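Side-chain contacts in aspartate semialdehyde dehydrogenase (Francisella tularensis subsp. tularensis, PDB 4WOJ), which probably catalyses the NADPH-dependent reductive dephosphorylation of L-aspartyl-4-phosphate to L-aspartate-semialdehyde, a shared step in making lysine, threonine and methionine: residues Val116-Pro119 with Leu120-Gln124; Gly138-Cys141 with Thr142-Leu145; Ser144-Ser147 with Leu148-Gly152; Gly350-Leu354 with Trp355-Glu359. All coordinates share one frame; numbering follows the deposited sequence.

Interaction 1 (Val116-Pro119 with Leu120-Gln124)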
loop_
_atom_site.group_PDB
_atom_site.type_symbol
_atom_site.label_atom_id
_atom_site.label_comp_id
_atom_site.label_asym_id
_atom_site.label_seq_id
_atom_site.Cartn_x
_atom_site.Cartn_y
_atom_site.Cartn_z
ATOM N N VAL B 116 -1.255 -8.686 -25.543
ATOM C CA VAL B 116 -1.751 -7.453 -26.157
ATOM C C VAL B 116 -1.765 -6.225 -25.234
ATOM O O VAL B 116 -2.373 -6.216 -24.162
ATOM C CB VAL B 116 -3.174 -7.605 -26.791
ATOM C CG1 VAL B 116 -3.142 -8.652 -27.892
ATOM C CG2 VAL B 116 -4.221 -7.970 -25.764
ATOM N N LEU B 117 -1.097 -5.175 -25.690
ATOM C CA LEU B 117 -1.196 -3.862 -25.076
ATOM C C LEU B 117 -0.776 -2.856 -26.153
ATOM O O LEU B 117 0.380 -2.400 -26.225
ATOM C CB LEU B 117 -0.330 -3.776 -23.832
ATOM C CG LEU B 117 -0.440 -2.502 -22.983
ATOM C CD1 LEU B 117 -1.807 -2.354 -22.392
ATOM C CD2 LEU B 117 0.597 -2.549 -21.872
ATOM N N ASP B 118 -1.737 -2.519 -26.994
ATOM C CA ASP B 118 -1.439 -1.944 -28.302
ATOM C C ASP B 118 -0.836 -0.530 -28.272
ATOM O O ASP B 118 -0.157 -0.162 -29.207
ATOM C CB ASP B 118 -2.674 -1.949 -29.195
ATOM C CG ASP B 118 -3.717 -0.951 -28.728
ATOM O OD1 ASP B 118 -4.513 -1.314 -27.832
ATOM O OD2 ASP B 118 -3.711 0.192 -29.216
ATOM N N PRO B 119 -1.063 0.256 -27.206
ATOM C CA PRO B 119 -0.283 1.502 -27.172
ATOM C C PRO B 119 1.227 1.258 -27.038
ATOM O O PRO B 119 2.015 2.195 -27.119
ATOM C CB PRO B 119 -0.824 2.213 -25.929
ATOM C CG PRO B 119 -2.181 1.661 -25.766
ATOM C CD PRO B 119 -2.015 0.209 -26.092
ATOM N N LEU B 120 1.624 0.013 -26.793
ATOM C CA LEU B 120 3.067 -0.329 -26.714
ATOM C C LEU B 120 3.551 -1.320 -27.771
ATOM O O LEU B 120 4.698 -1.272 -28.174
ATOM C CB LEU B 120 3.408 -0.830 -25.300
ATOM C CG LEU B 120 3.729 0.281 -24.288
ATOM C CD1 LEU B 120 3.872 -0.298 -22.903
ATOM C CD2 LEU B 120 5.018 0.994 -24.677
ATOM N N ASN B 121 2.690 -2.224 -28.219
ATOM C CA ASN B 121 3.125 -3.273 -29.128
ATOM C C ASN B 121 2.129 -3.489 -30.225
ATOM O O ASN B 121 1.934 -4.609 -30.686
ATOM C CB ASN B 121 3.317 -4.592 -28.395
ATOM C CG ASN B 121 2.012 -5.157 -27.866
ATOM O OD1 ASN B 121 1.014 -4.455 -27.765
ATOM N ND2 ASN B 121 2.018 -6.427 -27.525
ATOM N N HIS B 122 1.485 -2.426 -30.662
ATOM C CA HIS B 122 0.596 -2.547 -31.789
ATOM C C HIS B 122 1.294 -3.161 -33.032
ATOM O O HIS B 122 0.760 -4.099 -33.666
ATOM C CB HIS B 122 0.088 -1.183 -32.154
ATOM C CG HIS B 122 -1.130 -1.211 -33.006
ATOM N ND1 HIS B 122 -2.123 -0.263 -32.896
ATOM C CD2 HIS B 122 -1.521 -2.057 -33.986
ATOM C CE1 HIS B 122 -3.066 -0.513 -33.787
ATOM N NE2 HIS B 122 -2.720 -1.589 -34.469
ATOM N N ASP B 123 2.474 -2.639 -33.366
ATOM C CA ASP B 123 3.234 -3.144 -34.548
ATOM C C ASP B 123 3.438 -4.661 -34.548
ATOM O O ASP B 123 3.502 -5.303 -35.591
ATOM C CB ASP B 123 4.565 -2.428 -34.738
ATOM C CG ASP B 123 5.324 -2.158 -33.426
ATOM O OD1 ASP B 123 5.147 -2.838 -32.385
ATOM O OD2 ASP B 123 6.126 -1.202 -33.455
ATOM N N GLN B 124 3.411 -5.234 -33.367
ATOM C CA GLN B 124 3.661 -6.647 -33.208
ATOM C C GLN B 124 2.418 -7.427 -33.308
ATOM O O GLN B 124 2.463 -8.565 -33.744
ATOM C CB GLN B 124 4.228 -6.962 -31.838
ATOM C CG GLN B 124 5.646 -6.425 -31.572
ATOM C CD GLN B 124 6.115 -6.882 -30.199
ATOM O OE1 GLN B 124 6.095 -8.110 -29.872
ATOM N NE2 GLN B 124 6.485 -5.901 -29.348
#

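Interaction 2 (Gly138-Cys141 with Thr142-Leu145)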
loop_
_atom_site.group_PDB
_atom_site.type_symbol
_atom_site.label_atom_id
_atom_site.label_comp_id
_atom_site.label_asym_id
_atom_site.label_seq_id
_atom_site.Cartn_x
_atom_site.Cartn_y
_atom_site.Cartn_z
ATOM N N GLY B 138 -4.514 -10.917 -22.972
ATOM C CA GLY B 138 -4.328 -9.713 -22.163
ATOM C C GLY B 138 -3.337 -10.034 -21.072
ATOM O O GLY B 138 -3.316 -11.172 -20.563
ATOM N N SER B 139 -2.489 -9.063 -20.729
ATOM C CA SER B 139 -1.456 -9.280 -19.704
ATOM C C SER B 139 -2.064 -9.055 -18.347
ATOM O O SER B 139 -3.230 -8.660 -18.232
ATOM C CB SER B 139 -0.243 -8.372 -19.892
ATOM O OG SER B 139 -0.598 -6.993 -19.785
ATOM N N ASN B 140 -1.286 -9.387 -17.321
ATOM C CA ASN B 140 -1.659 -9.154 -15.938
ATOM C C ASN B 140 -1.826 -7.648 -15.734
ATOM O O ASN B 140 -1.123 -6.830 -16.341
ATOM C CB ASN B 140 -0.617 -9.739 -15.008
ATOM C CG ASN B 140 -0.806 -9.336 -13.553
ATOM O OD1 ASN B 140 -0.132 -8.437 -13.053
ATOM N ND2 ASN B 140 -1.683 -10.014 -12.864
ATOM N N CYS B 141 -2.788 -7.303 -14.896
ATOM C CA CYS B 141 -3.196 -5.925 -14.693
ATOM C C CYS B 141 -2.041 -5.016 -14.208
ATOM O O CYS B 141 -1.937 -3.865 -14.617
ATOM C CB CYS B 141 -4.404 -5.875 -13.732
ATOM S SG CYS B 141 -4.398 -7.109 -12.401
ATOM N N THR B 142 -1.190 -5.537 -13.335
ATOM C CA THR B 142 -0.066 -4.775 -12.822
ATOM C C THR B 142 0.887 -4.370 -13.954
ATOM O O THR B 142 1.375 -3.237 -14.014
ATOM C CB THR B 142 0.671 -5.574 -11.726
ATOM O OG1 THR B 142 -0.158 -5.621 -10.562
ATOM C CG2 THR B 142 2.013 -4.905 -11.338
ATOM N N VAL B 143 1.114 -5.285 -14.886
ATOM C CA VAL B 143 1.997 -5.011 -16.013
ATOM C C VAL B 143 1.353 -3.984 -16.961
ATOM O O VAL B 143 2.002 -3.096 -17.497
ATOM C CB VAL B 143 2.290 -6.297 -16.792
ATOM C CG1 VAL B 143 3.576 -6.136 -17.579
ATOM C CG2 VAL B 143 2.442 -7.461 -15.844
ATOM N N SER B 144 0.053 -4.133 -17.180
ATOM C CA SER B 144 -0.620 -3.275 -18.117
ATOM C C SER B 144 -0.612 -1.875 -17.608
ATOM O O SER B 144 -0.404 -0.949 -18.346
ATOM C CB SER B 144 -2.028 -3.739 -18.303
ATOM O OG SER B 144 -1.956 -4.856 -19.145
ATOM N N LEU B 145 -0.828 -1.734 -16.322
ATOM C CA LEU B 145 -1.007 -0.427 -15.743
ATOM C C LEU B 145 0.298 0.291 -15.556
ATOM O O LEU B 145 0.351 1.488 -15.593
ATOM C CB LEU B 145 -1.750 -0.566 -14.408
ATOM C CG LEU B 145 -3.214 -0.942 -14.666
ATOM C CD1 LEU B 145 -3.976 -1.234 -13.396
ATOM C CD2 LEU B 145 -3.877 0.170 -15.439
HETATM O O HOH W 1 -4.261 -6.558 -18.879
#

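Interaction 3 (Ser144-Ser147 with Leu148-Gly152)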
loop_
_atom_site.group_PDB
_atom_site.type_symbol
_atom_site.label_atom_id
_atom_site.label_comp_id
_atom_site.label_asym_id
_atom_site.label_seq_id
_atom_site.Cartn_x
_atom_site.Cartn_y
_atom_site.Cartn_z
ATOM N N SER B 144 0.053 -4.133 -17.180
ATOM C CA SER B 144 -0.620 -3.275 -18.117
ATOM C C SER B 144 -0.612 -1.875 -17.608
ATOM O O SER B 144 -0.404 -0.949 -18.346
ATOM C CB SER B 144 -2.028 -3.739 -18.303
ATOM O OG SER B 144 -1.956 -4.856 -19.145
ATOM N N LEU B 145 -0.828 -1.734 -16.322
ATOM C CA LEU B 145 -1.007 -0.427 -15.743
ATOM C C LEU B 145 0.298 0.291 -15.556
ATOM O O LEU B 145 0.351 1.488 -15.593
ATOM C CB LEU B 145 -1.750 -0.566 -14.408
ATOM C CG LEU B 145 -3.214 -0.942 -14.666
ATOM C CD1 LEU B 145 -3.976 -1.234 -13.396
ATOM C CD2 LEU B 145 -3.877 0.170 -15.439
ATOM N N MET B 146 1.355 -0.464 -15.300
ATOM C CA MET B 146 2.664 0.114 -15.093
ATOM C C MET B 146 3.244 0.574 -16.411
ATOM O O MET B 146 3.727 1.698 -16.553
ATOM C CB MET B 146 3.565 -0.949 -14.524
ATOM C CG MET B 146 4.956 -0.462 -14.306
ATOM S SD MET B 146 5.983 -1.912 -14.111
ATOM C CE MET B 146 6.780 -1.815 -15.697
ATOM N N SER B 147 3.173 -0.317 -17.384
ATOM C CA SER B 147 3.797 -0.093 -18.658
ATOM C C SER B 147 3.211 1.123 -19.314
ATOM O O SER B 147 3.941 1.933 -19.886
ATOM C CB SER B 147 3.578 -1.307 -19.572
ATOM O OG SER B 147 4.098 -2.478 -18.960
ATOM N N LEU B 148 1.883 1.258 -19.240
ATOM C CA LEU B 148 1.196 2.460 -19.735
ATOM C C LEU B 148 1.630 3.742 -19.015
ATOM O O LEU B 148 1.740 4.791 -19.633
ATOM C CB LEU B 148 -0.355 2.320 -19.636
ATOM C CG LEU B 148 -1.009 1.305 -20.574
ATOM C CD1 LEU B 148 -2.415 0.929 -20.096
ATOM C CD2 LEU B 148 -1.073 1.849 -21.987
ATOM N N ALA B 149 1.836 3.677 -17.718
ATOM C CA ALA B 149 2.182 4.873 -16.969
ATOM C C ALA B 149 3.590 5.395 -17.362
ATOM O O ALA B 149 3.782 6.585 -17.589
ATOM C CB ALA B 149 2.135 4.587 -15.494
ATOM N N ILE B 150 4.556 4.499 -17.460
ATOM C CA ILE B 150 5.912 4.903 -17.861
ATOM C C ILE B 150 6.232 4.513 -19.319
ATOM O O ILE B 150 7.396 4.344 -19.695
ATOM C CB ILE B 150 6.963 4.329 -16.905
ATOM C CG1 ILE B 150 6.825 2.815 -16.779
ATOM C CG2 ILE B 150 6.799 4.978 -15.545
ATOM C CD1 ILE B 150 7.967 2.166 -16.034
ATOM N N ALA B 151 5.183 4.418 -20.129
ATOM C CA ALA B 151 5.325 4.069 -21.526
ATOM C C ALA B 151 6.346 4.939 -22.268
ATOM O O ALA B 151 7.051 4.461 -23.137
ATOM C CB ALA B 151 3.975 4.137 -22.224
ATOM N N GLY B 152 6.373 6.223 -21.922
ATOM C CA GLY B 152 7.154 7.211 -22.637
ATOM C C GLY B 152 8.634 7.053 -22.372
ATOM O O GLY B 152 9.432 7.509 -23.144
#

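Interaction 4 (Gly350-Leu354 with Trp355-Glu359)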
loop_
_atom_site.group_PDB
_atom_site.type_symbol
_atom_site.label_atom_id
_atom_site.label_comp_id
_atom_site.label_asym_id
_atom_site.label_seq_id
_atom_site.Cartn_x
_atom_site.Cartn_y
_atom_site.Cartn_z
ATOM N N GLY B 350 -4.391 3.275 -11.696
ATOM C CA GLY B 350 -5.307 3.025 -12.815
ATOM C C GLY B 350 -6.314 1.955 -12.526
ATOM O O GLY B 350 -6.202 1.232 -11.536
ATOM N N ASP B 351 -7.321 1.856 -13.386
ATOM C CA ASP B 351 -8.507 1.042 -13.126
ATOM C C ASP B 351 -8.299 -0.391 -13.545
ATOM O O ASP B 351 -8.052 -0.664 -14.713
ATOM C CB ASP B 351 -9.696 1.582 -13.902
ATOM C CG ASP B 351 -10.988 0.869 -13.547
ATOM O OD1 ASP B 351 -11.268 -0.212 -14.103
ATOM O OD2 ASP B 351 -11.674 1.373 -12.646
ATOM N N GLN B 352 -8.439 -1.311 -12.610
ATOM C CA GLN B 352 -8.135 -2.708 -12.865
ATOM C C GLN B 352 -8.971 -3.308 -13.958
ATOM O O GLN B 352 -8.467 -4.084 -14.769
ATOM C CB GLN B 352 -8.302 -3.530 -11.584
ATOM C CG GLN B 352 -7.864 -4.968 -11.707
ATOM C CD GLN B 352 -9.007 -5.913 -11.955
ATOM O OE1 GLN B 352 -10.031 -5.849 -11.278
ATOM N NE2 GLN B 352 -8.838 -6.824 -12.919
ATOM N N LEU B 353 -10.257 -2.971 -13.955
ATOM C CA LEU B 353 -11.231 -3.562 -14.863
ATOM C C LEU B 353 -11.116 -3.099 -16.292
ATOM O O LEU B 353 -11.413 -3.833 -17.208
ATOM C CB LEU B 353 -12.624 -3.296 -14.326
ATOM C CG LEU B 353 -12.877 -4.065 -13.022
ATOM C CD1 LEU B 353 -14.176 -3.686 -12.365
ATOM C CD2 LEU B 353 -12.890 -5.567 -13.257
ATOM N N LEU B 354 -10.660 -1.880 -16.501
ATOM C CA LEU B 354 -10.597 -1.301 -17.831
ATOM C C LEU B 354 -9.195 -1.517 -18.444
ATOM O O LEU B 354 -8.926 -2.499 -19.114
ATOM C CB LEU B 354 -10.889 0.194 -17.738
ATOM C CG LEU B 354 -12.287 0.625 -17.370
ATOM C CD1 LEU B 354 -12.372 2.081 -16.976
ATOM C CD2 LEU B 354 -13.252 0.372 -18.515
ATOM N N TRP B 355 -8.289 -0.609 -18.211
ATOM C CA TRP B 355 -6.933 -0.802 -18.793
ATOM C C TRP B 355 -6.269 -2.072 -18.251
ATOM O O TRP B 355 -5.547 -2.786 -18.962
ATOM C CB TRP B 355 -6.066 0.435 -18.597
ATOM C CG TRP B 355 -6.172 1.395 -19.740
ATOM C CD1 TRP B 355 -6.489 2.720 -19.677
ATOM C CD2 TRP B 355 -5.983 1.095 -21.113
ATOM N NE1 TRP B 355 -6.501 3.261 -20.930
ATOM C CE2 TRP B 355 -6.182 2.283 -21.832
ATOM C CE3 TRP B 355 -5.652 -0.059 -21.805
ATOM C CZ2 TRP B 355 -6.061 2.349 -23.202
ATOM C CZ3 TRP B 355 -5.532 0.007 -23.157
ATOM C CH2 TRP B 355 -5.738 1.199 -23.852
ATOM N N GLY B 356 -6.553 -2.364 -16.996
ATOM C CA GLY B 356 -6.119 -3.608 -16.387
ATOM C C GLY B 356 -6.691 -4.879 -16.968
ATOM O O GLY B 356 -6.064 -5.926 -16.865
ATOM N N ALA B 357 -7.924 -4.849 -17.491
ATOM C CA ALA B 357 -8.503 -6.107 -17.971
ATOM C C ALA B 357 -9.219 -5.992 -19.303
ATOM O O ALA B 357 -8.784 -6.560 -20.286
ATOM C CB ALA B 357 -9.406 -6.698 -16.905
ATOM N N ALA B 358 -10.319 -5.246 -19.321
ATOM C CA ALA B 358 -11.212 -5.152 -20.479
ATOM C C ALA B 358 -10.679 -4.423 -21.678
ATOM O O ALA B 358 -10.881 -4.876 -22.812
ATOM C CB ALA B 358 -12.517 -4.497 -20.036
ATOM N N GLU B 359 -10.065 -3.263 -21.477
ATOM C CA GLU B 359 -9.793 -2.337 -22.586
ATOM C C GLU B 359 -8.847 -2.903 -23.641
ATOM O O GLU B 359 -9.077 -2.724 -24.839
ATOM C CB GLU B 359 -9.308 -0.974 -22.045
ATOM C CG GLU B 359 -9.286 0.221 -23.021
ATOM C CD GLU B 359 -10.638 0.532 -23.672
ATOM O OE1 GLU B 359 -11.667 -0.037 -23.251
ATOM O OE2 GLU B 359 -10.666 1.320 -24.643
#

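Interaction 1 (Val116-Pro119 with Leu120-Gln124)
The D118 carboxylate and the H122 imidazole run alongside each other in the same direction, with their planes 89° apart. D118 OD2 reaches the ring obliquely and stays 4.0 Å from H122 ND1, so the two groups are neighbours without a bond. OD2 has its main partner elsewhere, in a salt bridge to R363 of helix 354-369. A chi1 of -162° turns the H122 ring away from its own backbone N and lays it alongside D118. CB of H122 rests 3.1 Å from D118 O, and H122 N gives the same oxygen a weak bond. The third flat group is the N121 amide. It folds back over the start of its own helix, with CG between the backbone N and the carbonyl carbon (chi1 66°). N121 OD1 takes L117 N at 3.0 Å, although the exact place of this oxygen is doubtful because it crowds L117. N121 ND2 bonds to L115 O just before the turn.

L117 is the N-cap. Its carbonyl oxygen receives L120 N at 2.8 Å and N121 N at 3.1 Å, from opposite faces of the carbonyl plane. On the apolar side, L117 CD2 touches L120 CD1 at 4.1 Å. Both leucines also reach helix 141-149. The turn joins strand 113-116 to helix 118-130 in a beta-alpha-beta unit of the NAD-binding domain.

Two backbone donors hold L117 O, and N121 ND2 ties the helix to the incoming strand through L115 O. The arginine partner of D118 would be expected to temper the pull of the carboxylate on a proton at H122.

Interaction 2 (Gly138-Cys141 with Thr142-Leu145)
N140 caps the helix that begins at C141, and its side chain runs alongside that of T142. N140 OD1 accepts from T142 N at 3.1 Å. The donor stands 63° out of the amide plane, so the bond does not use a lone pair direction. The same oxygen is 3.3 Å from T142 CB. The amide is placed by a chi1 of 170°, which swings CG away from the backbone N. Its other end is held too: ND2 bonds to E243 OE2.

The tight part is the first turn. N140 O receives S144 N at 3.1 Å, in the carbonyl plane, and V143 N more weakly. CG2 of V143 lies against N140 CB at 3.9 Å. C141 O takes L145 N at 2.9 Å and is flanked by CG of L145.

This is the N-terminal end of helix 141-149, entered from strand 135-138 of the parallel sheet. As in related semialdehyde dehydrogenases, the cysteine predicted to form the acyl-thioester sits in the first turn. The side chain of C141 also meets H276, the predicted proton acceptor, and Q352.

The looser side is that of C141. Its CB points away from residues 142-145, and C141 is the one touching residue that is partly exposed. S139 and S144 instead form a buried polar spot, with their hydroxyls 2.6 Å apart, OG to OG. A water joins the packing there: S144 OG donates to it at 2.9 Å, and it also approaches S139 O.

Interaction 3 (Ser144-Ser147 with Leu148-Gly152)
M146 and I150 meet through their ends, CE of M146 lying 4.2 Å from CD1 of I150, with the two side chains crossing obliquely. M146 starts out with CG anti to the backbone N (chi1 178°). The chain then bends at its third torsion, which turns the methyl group toward the isoleucine. I150 takes a different route. A chi1 of 54° wedges CG1 between its own backbone N and carbonyl carbon, and this carries CG1 to within 3.3 Å of M146 O. That oxygen also receives I150 N at 3.1 Å, nearly in line with the carbonyl bond.

L148 keeps its CG beside the backbone N and lays its side chain back over the preceding turn. CG comes to 3.2 Å from S144 O, and CD1 is almost as near. L148 N bonds weakly to the same oxygen. The hydroxyl of S147 also lies on the backbone N side, and OG bonds to V143 O one turn earlier. A149 N reaches L145 O only weakly. The methyl group of A151 sits 3.2 Å from S147 O.

All the touching residues are buried. Neighbouring elements close around them: L145 and M146 face strand 275-284, S147 and L148 face L117, and A149 packs on I329.

I150 is the first residue to leave helical angles, and it is also the N-cap of helix 151-154. The arrangement is a helix end followed at once by a new short helix. It lies on the connection that carries the chain from the parallel sheet into the mixed sheet.

Interaction 4 (Gly350-Leu354 with Trp355-Glu359)
Q352 points its CB away from A357, yet its chain, bent at the second torsion, brings NE2 back to 4.0 Å from A357 CB. The other end of that amide, OE1, bonds to S171, and the side chain also touches C141, the predicted nucleophile. E359 faces the turn before it, its CB 3.3 Å from L354 O. Its CG stands 3.6 Å above one face of the W355 indole, offset toward the rim. CB of W355 points away from the preceding segment, though it still touches L354. The ring meets W303 edge-to-face. The E359 carboxylate reaches R362 and R26.

Pi-type turns lead from strand 343-351 of the mixed sheet into helix 354-369. G356 N bonds to D351 O at 3.2 Å, A358 N to L353 O at 2.8 Å and E359 N to L354 O at 2.7 Å, each five residues apart. A357 N closes a tighter turn on L354 O at 3.0 Å, from the opposite face of the carbonyl plane to E359 N.

The D351 side chain caps the turn that leads into the helix. Its OD1 accepts L354 N at 3.0 Å through the anti lone pair, and OD2 is bound by R274 and G325 N. L353 packs on L199 of the second subunit.

The buried carboxylates are thus paired with arginines. One guanidinium group probably offsets the charge of D351, and two that of E359.

How the interactions relate
Interaction 1 is only partly buried and lies farthest from the centre of the chain. Interactions 2, 3 and 4 are buried. Interactions 2 and 3 follow each other along helix 141-149 and share S144 and L145. Interaction 2 is mainly polar capping around the predicted catalytic cysteine, which it contains, whereas interaction 3 relies more on apolar side chains. Interaction 1 packs on this helix through L120 CD1, 3.5 Å from S147 CB. Interaction 4 packs on it through W355 and G356, whose O lies 3.5 Å from C141 CB. Carboxylates paired with arginines mark interactions 1 and 4. Interaction 4 alone touches the second subunit.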